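Local coordinates for glycosyl hydrolases family 31 family protein (PDB 6DRU) that hydrolyses xyloglucan oligosaccharides, releasing alpha-xylose from their non-reducing terminal glucose, as an alpha-xylosidase of glycoside hydrolase family 31, at residues M169-V180 with L468-S476; W191-M199 with T431-Y439. All blocks are in the same frame, centred on the assembly; numbering follows the deposited sequence.

From the N terminus, the chain first lays down the beta-sandwich domain that precedes the catalytic (beta/alpha)8 barrel of this family, and both contacts join these two parts. Residues 169-180 open interaction 1 and 191-199 open interaction 2. The chain then enters the barrel, where 431-439 close the shorter loop and, about thirty residues later, 468-476 close the longer one. Interaction 2 is therefore enclosed by interaction 1, and the two do not cross. Their centres lie about 11 Å apart. They are joined directly on the sandwich side, where Trp191 N and Pro179 O bond between adjacent strands. Interaction 1 reaches the xylose pocket; interaction 2 lies away from the annotated sites.

Interaction 1. Residues M169-V180 with L468-S476; sequences MVNFNSYIPTPV and LSRSGYIGS. With XYS (alpha-D-xylopyranose), chain N.
Asn173 and Arg470 meet as a planar stack: the amide lies over one face of the guanidinium, their planes 22° apart. Asn173 ND2 and Arg470 NH1 are both donors and do not bond each other. The amide is held instead by Asp487 N, on the proton donor, and by Glu404. A bend at chi3 (64°) turns the edge of the Arg470 guanidinium to the sugar, where Arg470 NH1 donates to XYS O2 (3.2 Å), while Arg470 NH2 forms a salt bridge with Asp398. Asn173 is thus a second-shell residue, packed against a pocket arginine and bonded to a catalytic one.

Waters, rather than direct hydrogen bonds, join the polar groups. One links Asn171 ND2 to Gly472 O, a second accepts from Ser174 N and Arg470 NE, and a third joins Ser471 OG to Tyr175 O.

The rest is van der Waals packing. Ile176 CD1 and CG2 pack against the backbone carbonyl oxygens of Arg470 and Gly472. Pro179 CD lies 3.6 Å from Tyr473 CE1, and Val180 CG2 lies 4.0 Å from Ile474 CG1. Beyond this packing, the Tyr473 hydroxyl is hydrogen-bonded to Met193 O.

In the fold, sandwich strand 176-183 lies between 149-151 and 187-191, and barrel strand 467-469 between 391-394 and 481-484; Pro440 of helix 439-455 packs on Asn171 and Ser471.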
loop_
_atom_site.group_PDB
_atom_site.type_symbol
_atom_site.label_atom_id
_atom_site.label_comp_id
_atom_site.label_asym_id
_atom_site.label_seq_id
_atom_site.Cartn_x
_atom_site.Cartn_y
_atom_site.Cartn_z
ATOM N N MET A 169 1.026 12.968 16.247
ATOM C CA MET A 169 1.559 11.993 17.198
ATOM C C MET A 169 2.797 11.311 16.616
ATOM O O MET A 169 2.816 10.118 16.316
ATOM C CB MET A 169 0.484 10.984 17.581
ATOM C CG MET A 169 -0.578 11.557 18.499
ATOM S SD MET A 169 -1.562 10.269 19.279
ATOM C CE MET A 169 -2.903 10.121 18.106
ATOM N N VAL A 170 3.850 12.111 16.466
ATOM C CA VAL A 170 5.157 11.633 16.030
ATOM C C VAL A 170 6.205 12.314 16.902
ATOM O O VAL A 170 6.229 13.544 17.009
ATOM C CB VAL A 170 5.411 11.895 14.532
ATOM C CG1 VAL A 170 5.030 13.316 14.153
ATOM C CG2 VAL A 170 6.864 11.616 14.181
ATOM N N ASN A 171 7.057 11.516 17.537
ATOM C CA ASN A 171 7.978 12.033 18.539
ATOM C C ASN A 171 9.237 12.607 17.903
ATOM O O ASN A 171 9.764 12.061 16.931
ATOM C CB ASN A 171 8.361 10.928 19.524
ATOM C CG ASN A 171 7.185 10.445 20.346
ATOM O OD1 ASN A 171 6.101 11.027 20.299
ATOM N ND2 ASN A 171 7.393 9.378 21.108
ATOM N N PHE A 172 9.711 13.719 18.460
ATOM C CA PHE A 172 11.036 14.249 18.159
ATOM C C PHE A 172 11.452 15.161 19.309
ATOM O O PHE A 172 10.706 15.354 20.273
ATOM C CB PHE A 172 11.077 14.963 16.801
ATOM C CG PHE A 172 10.071 16.069 16.647
ATOM C CD1 PHE A 172 10.336 17.344 17.123
ATOM C CD2 PHE A 172 8.874 15.841 15.988
ATOM C CE1 PHE A 172 9.418 18.364 16.964
ATOM C CE2 PHE A 172 7.950 16.856 15.826
ATOM C CZ PHE A 172 8.221 18.118 16.316
ATOM N N ASN A 173 12.666 15.702 19.204
ATOM C CA ASN A 173 13.286 16.478 20.275
ATOM C C ASN A 173 12.358 17.576 20.785
ATOM O O ASN A 173 11.942 18.454 20.023
ATOM C CB ASN A 173 14.599 17.083 19.771
ATOM C CG ASN A 173 15.529 17.496 20.899
ATOM O OD1 ASN A 173 15.084 17.935 21.959
ATOM N ND2 ASN A 173 16.830 17.356 20.671
ATOM N N SER A 174 12.035 17.506 22.081
ATOM C CA SER A 174 11.221 18.462 22.844
ATOM C C SER A 174 9.728 18.337 22.560
ATOM O O SER A 174 8.951 19.187 23.023
ATOM C CB SER A 174 11.642 19.914 22.600
ATOM O OG SER A 174 11.081 20.404 21.395
ATOM N N TYR A 175 9.296 17.312 21.829
ATOM C CA TYR A 175 7.910 17.181 21.382
ATOM C C TYR A 175 7.434 15.770 21.720
ATOM O O TYR A 175 7.779 14.811 21.023
ATOM C CB TYR A 175 7.803 17.470 19.888
ATOM C CG TYR A 175 6.400 17.510 19.324
ATOM C CD1 TYR A 175 5.583 18.616 19.514
ATOM C CD2 TYR A 175 5.903 16.450 18.580
ATOM C CE1 TYR A 175 4.303 18.660 18.988
ATOM C CE2 TYR A 175 4.626 16.483 18.053
ATOM C CZ TYR A 175 3.830 17.588 18.259
ATOM O OH TYR A 175 2.561 17.621 17.732
ATOM N N ILE A 176 6.648 15.643 22.785
ATOM C CA ILE A 176 6.145 14.343 23.228
ATOM C C ILE A 176 4.623 14.342 23.161
ATOM O O ILE A 176 3.960 14.505 24.196
ATOM C CB ILE A 176 6.623 14.011 24.650
ATOM C CG1 ILE A 176 8.101 14.360 24.817
ATOM C CG2 ILE A 176 6.390 12.539 24.956
ATOM C CD1 ILE A 176 8.548 14.403 26.260
ATOM N N PRO A 177 4.028 14.159 21.983
ATOM C CA PRO A 177 2.561 14.161 21.891
ATOM C C PRO A 177 1.972 12.940 22.582
ATOM O O PRO A 177 2.334 11.801 22.279
ATOM C CB PRO A 177 2.300 14.140 20.381
ATOM C CG PRO A 177 3.520 13.505 19.805
ATOM C CD PRO A 177 4.665 13.935 20.675
ATOM N N THR A 178 1.059 13.188 23.518
ATOM C CA THR A 178 0.423 12.122 24.280
ATOM C C THR A 178 -1.074 12.389 24.372
ATOM O O THR A 178 -1.487 13.404 24.945
ATOM C CB THR A 178 1.038 12.014 25.677
ATOM O OG1 THR A 178 2.449 11.790 25.566
ATOM C CG2 THR A 178 0.409 10.866 26.452
ATOM N N PRO A 179 -1.917 11.508 23.833
ATOM C CA PRO A 179 -3.365 11.779 23.781
ATOM C C PRO A 179 -4.061 11.546 25.121
ATOM O O PRO A 179 -4.912 10.666 25.273
ATOM C CB PRO A 179 -3.835 10.809 22.690
ATOM C CG PRO A 179 -2.915 9.645 22.825
ATOM C CD PRO A 179 -1.573 10.211 23.224
ATOM N N VAL A 180 -3.694 12.354 26.112
ATOM C CA VAL A 180 -4.362 12.397 27.408
ATOM C C VAL A 180 -4.633 13.864 27.707
ATOM O O VAL A 180 -3.691 14.646 27.883
ATOM C CB VAL A 180 -3.520 11.760 28.524
ATOM C CG1 VAL A 180 -4.169 11.996 29.879
ATOM C CG2 VAL A 180 -3.335 10.273 28.270
ATOM N N LEU A 468 16.759 9.760 33.605
ATOM C CA LEU A 468 16.460 11.033 32.959
ATOM C C LEU A 468 16.114 10.749 31.502
ATOM O O LEU A 468 16.982 10.350 30.718
ATOM C CB LEU A 468 17.642 11.994 33.079
ATOM C CG LEU A 468 17.511 13.384 32.455
ATOM C CD1 LEU A 468 16.327 14.139 33.037
ATOM C CD2 LEU A 468 18.792 14.171 32.661
ATOM N N SER A 469 14.848 10.952 31.146
ATOM C CA SER A 469 14.344 10.655 29.815
ATOM C C SER A 469 13.848 11.926 29.141
ATOM O O SER A 469 13.384 12.860 29.803
ATOM C CB SER A 469 13.211 9.620 29.876
ATOM O OG SER A 469 12.516 9.546 28.644
ATOM N N ARG A 470 13.945 11.950 27.813
ATOM C CA ARG A 470 13.492 13.079 27.010
ATOM C C ARG A 470 12.160 12.819 26.322
ATOM O O ARG A 470 11.670 13.690 25.598
ATOM C CB ARG A 470 14.547 13.436 25.960
ATOM C CG ARG A 470 14.594 14.908 25.590
ATOM C CD ARG A 470 15.683 15.171 24.567
ATOM N NE ARG A 470 15.425 14.487 23.305
ATOM C CZ ARG A 470 16.313 14.380 22.323
ATOM N NH1 ARG A 470 17.522 14.910 22.461
ATOM N NH2 ARG A 470 15.994 13.741 21.207
ATOM N N SER A 471 11.568 11.645 26.524
ATOM C CA SER A 471 10.318 11.296 25.868
ATOM C C SER A 471 9.576 10.280 26.727
ATOM O O SER A 471 10.086 9.802 27.744
ATOM C CB SER A 471 10.566 10.755 24.456
ATOM O OG SER A 471 9.360 10.666 23.718
ATOM N N GLY A 472 8.365 9.954 26.300
ATOM C CA GLY A 472 7.536 9.030 27.047
ATOM C C GLY A 472 6.188 8.908 26.383
ATOM O O GLY A 472 6.036 9.240 25.206
ATOM N N TYR A 473 5.202 8.440 27.142
ATOM C CA TYR A 473 3.865 8.297 26.582
ATOM C C TYR A 473 2.859 8.168 27.725
ATOM O O TYR A 473 3.114 8.628 28.843
ATOM C CB TYR A 473 3.816 7.106 25.609
ATOM C CG TYR A 473 2.704 7.209 24.593
ATOM C CD1 TYR A 473 2.557 8.349 23.813
ATOM C CD2 TYR A 473 1.800 6.170 24.414
ATOM C CE1 TYR A 473 1.541 8.453 22.884
ATOM C CE2 TYR A 473 0.780 6.264 23.483
ATOM C CZ TYR A 473 0.656 7.409 22.722
ATOM O OH TYR A 473 -0.354 7.513 21.793
ATOM N N ILE A 474 1.714 7.549 27.429
ATOM C CA ILE A 474 0.643 7.416 28.408
ATOM C C ILE A 474 1.136 6.627 29.610
ATOM O O ILE A 474 1.680 5.524 29.474
ATOM C CB ILE A 474 -0.578 6.746 27.760
ATOM C CG1 ILE A 474 -1.047 7.551 26.546
ATOM C CG2 ILE A 474 -1.702 6.599 28.762
ATOM C CD1 ILE A 474 -2.098 6.850 25.715
ATOM N N GLY A 475 0.950 7.195 30.800
ATOM C CA GLY A 475 1.316 6.504 32.019
ATOM C C GLY A 475 2.798 6.438 32.303
ATOM O O GLY A 475 3.225 5.614 33.113
ATOM N N SER A 476 3.601 7.291 31.661
ATOM C CA SER A 476 5.038 7.289 31.913
ATOM C C SER A 476 5.376 7.655 33.351
ATOM O O SER A 476 6.496 7.382 33.800
ATOM C CB SER A 476 5.747 8.251 30.954
ATOM O OG SER A 476 5.904 7.680 29.667
HETATM C C1 XYS N . 21.075 15.729 23.249
HETATM C C2 XYS N . 20.505 16.042 24.613
HETATM C C3 XYS N . 21.483 16.914 25.367
HETATM C C4 XYS N . 22.845 16.255 25.382
HETATM C C5 XYS N . 23.242 15.891 23.968
HETATM O O1 XYS N . 21.303 16.930 22.550
HETATM O O2 XYS N . 19.275 16.712 24.470
HETATM O O3 XYS N . 21.033 17.099 26.689
HETATM O O4 XYS N . 23.791 17.149 25.918
HETATM O O5 XYS N . 22.284 15.024 23.403
HETATM O O HOH W 1 5.577 8.236 22.709
HETATM O O HOH W 2 12.593 14.497 22.955
HETATM O O HOH W 3 9.274 12.634 22.155
#

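Interaction 2. Residues W191-M199 with T431-Y439; sequences WNMPAEGRM and TQLSVGKLY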
loop_
_atom_site.group_PDB
_atom_site.type_symbol
_atom_site.label_atom_id
_atom_site.label_comp_id
_atom_site.label_asym_id
_atom_site.label_seq_id
_atom_site.Cartn_x
_atom_site.Cartn_y
_atom_site.Cartn_z
ATOM N N TRP A 191 -6.777 8.356 24.763
ATOM C CA TRP A 191 -6.730 7.605 23.508
ATOM C C TRP A 191 -5.675 6.519 23.683
ATOM O O TRP A 191 -4.491 6.718 23.406
ATOM C CB TRP A 191 -6.431 8.549 22.349
ATOM C CG TRP A 191 -6.361 7.948 20.970
ATOM C CD1 TRP A 191 -5.231 7.708 20.243
ATOM C CD2 TRP A 191 -7.462 7.561 20.136
ATOM N NE1 TRP A 191 -5.556 7.183 19.017
ATOM C CE2 TRP A 191 -6.919 7.081 18.926
ATOM C CE3 TRP A 191 -8.851 7.564 20.296
ATOM C CZ2 TRP A 191 -7.715 6.607 17.886
ATOM C CZ3 TRP A 191 -9.640 7.093 19.260
ATOM C CH2 TRP A 191 -9.070 6.623 18.070
ATOM N N ASN A 192 -6.113 5.355 24.170
ATOM C CA ASN A 192 -5.216 4.261 24.554
ATOM C C ASN A 192 -4.749 3.507 23.307
ATOM O O ASN A 192 -5.161 2.382 23.017
ATOM C CB ASN A 192 -5.912 3.333 25.541
ATOM C CG ASN A 192 -4.980 2.283 26.115
ATOM O OD1 ASN A 192 -3.769 2.491 26.207
ATOM N ND2 ASN A 192 -5.541 1.145 26.504
ATOM N N MET A 193 -3.854 4.157 22.560
ATOM C CA MET A 193 -3.383 3.640 21.283
ATOM C C MET A 193 -1.889 3.909 21.142
ATOM O O MET A 193 -1.443 5.046 21.375
ATOM C CB MET A 193 -4.148 4.277 20.119
ATOM C CG MET A 193 -5.659 4.140 20.209
ATOM S SD MET A 193 -6.240 2.521 19.679
ATOM C CE MET A 193 -6.177 2.715 17.901
ATOM N N PRO A 194 -1.092 2.904 20.777
ATOM C CA PRO A 194 0.338 3.124 20.529
ATOM C C PRO A 194 0.682 3.546 19.108
ATOM O O PRO A 194 1.864 3.758 18.818
ATOM C CB PRO A 194 0.932 1.744 20.834
ATOM C CG PRO A 194 -0.133 0.802 20.393
ATOM C CD PRO A 194 -1.453 1.479 20.683
ATOM N N ALA A 195 -0.303 3.676 18.227
ATOM C CA ALA A 195 -0.035 4.011 16.838
ATOM C C ALA A 195 0.190 5.507 16.668
ATOM O O ALA A 195 -0.390 6.332 17.380
ATOM C CB ALA A 195 -1.191 3.557 15.943
ATOM N N GLU A 196 1.048 5.852 15.713
ATOM C CA GLU A 196 1.189 7.245 15.325
ATOM C C GLU A 196 -0.097 7.734 14.669
ATOM O O GLU A 196 -0.880 6.957 14.118
ATOM C CB GLU A 196 2.370 7.425 14.372
ATOM C CG GLU A 196 3.727 7.200 15.017
ATOM C CD GLU A 196 4.877 7.669 14.142
ATOM O OE1 GLU A 196 4.656 7.889 12.933
ATOM O OE2 GLU A 196 6.001 7.820 14.665
ATOM N N GLY A 197 -0.315 9.042 14.737
ATOM C CA GLY A 197 -1.532 9.596 14.185
ATOM C C GLY A 197 -1.661 11.097 14.308
ATOM O O GLY A 197 -0.753 11.846 13.935
ATOM N N ARG A 198 -2.792 11.548 14.843
ATOM C CA ARG A 198 -3.160 12.951 14.751
ATOM C C ARG A 198 -4.159 13.280 15.848
ATOM O O ARG A 198 -5.047 12.479 16.150
ATOM C CB ARG A 198 -3.758 13.249 13.373
ATOM C CG ARG A 198 -3.893 14.710 13.014
ATOM C CD ARG A 198 -4.888 14.854 11.873
ATOM N NE ARG A 198 -4.708 13.809 10.867
ATOM C CZ ARG A 198 -5.679 13.346 10.087
ATOM N NH1 ARG A 198 -6.909 13.829 10.198
ATOM N NH2 ARG A 198 -5.424 12.393 9.202
ATOM N N MET A 199 -4.004 14.462 16.436
ATOM C CA MET A 199 -4.956 15.009 17.394
ATOM C C MET A 199 -5.530 16.291 16.809
ATOM O O MET A 199 -4.790 17.254 16.583
ATOM C CB MET A 199 -4.289 15.286 18.743
ATOM C CG MET A 199 -4.268 14.106 19.696
ATOM S SD MET A 199 -3.494 14.510 21.280
ATOM C CE MET A 199 -1.778 14.117 20.955
ATOM N N THR A 431 5.124 -1.919 13.689
ATOM C CA THR A 431 5.904 -0.953 12.935
ATOM C C THR A 431 5.866 0.399 13.635
ATOM O O THR A 431 5.148 0.600 14.617
ATOM C CB THR A 431 5.387 -0.824 11.498
ATOM O OG1 THR A 431 4.051 -0.301 11.512
ATOM C CG2 THR A 431 5.395 -2.180 10.809
ATOM N N GLN A 432 6.675 1.329 13.125
ATOM C CA GLN A 432 6.679 2.680 13.677
ATOM C C GLN A 432 5.297 3.318 13.584
ATOM O O GLN A 432 4.880 4.045 14.493
ATOM C CB GLN A 432 7.719 3.536 12.955
ATOM C CG GLN A 432 7.789 4.974 13.440
ATOM C CD GLN A 432 8.338 5.090 14.846
ATOM O OE1 GLN A 432 9.053 4.209 15.321
ATOM N NE2 GLN A 432 8.005 6.182 15.523
ATOM N N LEU A 433 4.569 3.056 12.496
ATOM C CA LEU A 433 3.249 3.656 12.332
ATOM C C LEU A 433 2.204 3.012 13.234
ATOM O O LEU A 433 1.209 3.658 13.582
ATOM C CB LEU A 433 2.807 3.567 10.871
ATOM C CG LEU A 433 3.571 4.474 9.907
ATOM C CD1 LEU A 433 2.871 4.553 8.559
ATOM C CD2 LEU A 433 3.741 5.856 10.510
ATOM N N SER A 434 2.400 1.751 13.622
ATOM C CA SER A 434 1.391 1.027 14.384
ATOM C C SER A 434 1.659 0.982 15.883
ATOM O O SER A 434 0.713 0.795 16.655
ATOM C CB SER A 434 1.262 -0.410 13.861
ATOM O OG SER A 434 2.489 -1.110 13.977
ATOM N N VAL A 435 2.909 1.148 16.313
ATOM C CA VAL A 435 3.263 0.937 17.713
ATOM C C VAL A 435 4.386 1.890 18.115
ATOM O O VAL A 435 4.934 1.795 19.220
ATOM C CB VAL A 435 3.646 -0.538 17.955
ATOM C CG1 VAL A 435 5.094 -0.805 17.561
ATOM C CG2 VAL A 435 3.381 -0.944 19.399
ATOM N N GLY A 436 4.716 2.836 17.228
ATOM C CA GLY A 436 5.889 3.675 17.431
ATOM C C GLY A 436 5.872 4.473 18.721
ATOM O O GLY A 436 6.922 4.688 19.333
ATOM N N LYS A 437 4.694 4.928 19.152
ATOM C CA LYS A 437 4.606 5.720 20.375
ATOM C C LYS A 437 5.045 4.942 21.607
ATOM O O LYS A 437 5.241 5.550 22.666
ATOM C CB LYS A 437 3.180 6.238 20.568
ATOM C CG LYS A 437 2.593 6.912 19.338
ATOM C CD LYS A 437 3.350 8.182 18.989
ATOM C CE LYS A 437 2.899 9.350 19.850
ATOM N NZ LYS A 437 4.047 10.118 20.402
ATOM N N LEU A 438 5.199 3.621 21.498
ATOM C CA LEU A 438 5.629 2.794 22.617
ATOM C C LEU A 438 7.130 2.869 22.866
ATOM O O LEU A 438 7.568 2.601 23.990
ATOM C CB LEU A 438 5.211 1.338 22.369
ATOM C CG LEU A 438 5.800 0.209 23.221
ATOM C CD1 LEU A 438 5.344 0.317 24.666
ATOM C CD2 LEU A 438 5.436 -1.148 22.642
ATOM N N TYR A 439 7.919 3.253 21.857
ATOM C CA TYR A 439 9.373 3.116 21.952
ATOM C C TYR A 439 9.977 3.827 23.158
ATOM O O TYR A 439 10.694 3.168 23.932
ATOM C CB TYR A 439 10.025 3.583 20.645
ATOM C CG TYR A 439 11.502 3.271 20.574
ATOM C CD1 TYR A 439 12.449 4.168 21.052
ATOM C CD2 TYR A 439 11.949 2.073 20.034
ATOM C CE1 TYR A 439 13.800 3.880 20.992
ATOM C CE2 TYR A 439 13.296 1.777 19.968
ATOM C CZ TYR A 439 14.217 2.684 20.448
ATOM O OH TYR A 439 15.560 2.390 20.383
#
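Glu196 reaches across to Gln432 in the first turn of a short helix, 432-435, which starts with a capping box formed by Thr431 and Ser434. The contact docks a loop of the N-terminal beta-sandwich, just before strand 197-201, onto this helix of the catalytic barrel domain. With CG anti to its carbonyl carbon (chi1 -68°) and the chain extended beyond, Glu196 places its carboxylate beside the helix. Gln432 NE2 donates to Glu196 OE2 over 2.7 Å. The carboxylate and amide planes stand 79° apart; Glu196 OE2 lies close to the amide plane of Gln432, while the N-H reaches it from above the carboxylate plane. The other amide atom, Gln432 OE1, bonds to Tyr427, which helps fix the rotation of the amide. Leu433 CD2 rests against Glu196 OE1.

Lys437 crosses Glu196 at about a right angle, Lys437 CD lying 4.1 Å from Glu196 CG. Its aliphatic part also runs past the carbonyls of Pro194 and Ala195. Successive bends at chi2 and chi3 then lead the amine away to Pro177 O, and no salt bridge forms with the glutamate.

Further along, the Pro194 ring meets Val435 obliquely, and Ala195 CB sits against the carbonyl oxygens of Leu433 and Ser434. The backbones add a weak bond from Glu196 N to Leu433 O. Thr431, at the N-cap, also bonds to Pro131 of the third subunit. At the far end of the contact, Lys437 N donates to Pro194 O across 3.1 Å, at an N-H...O angle of 142°.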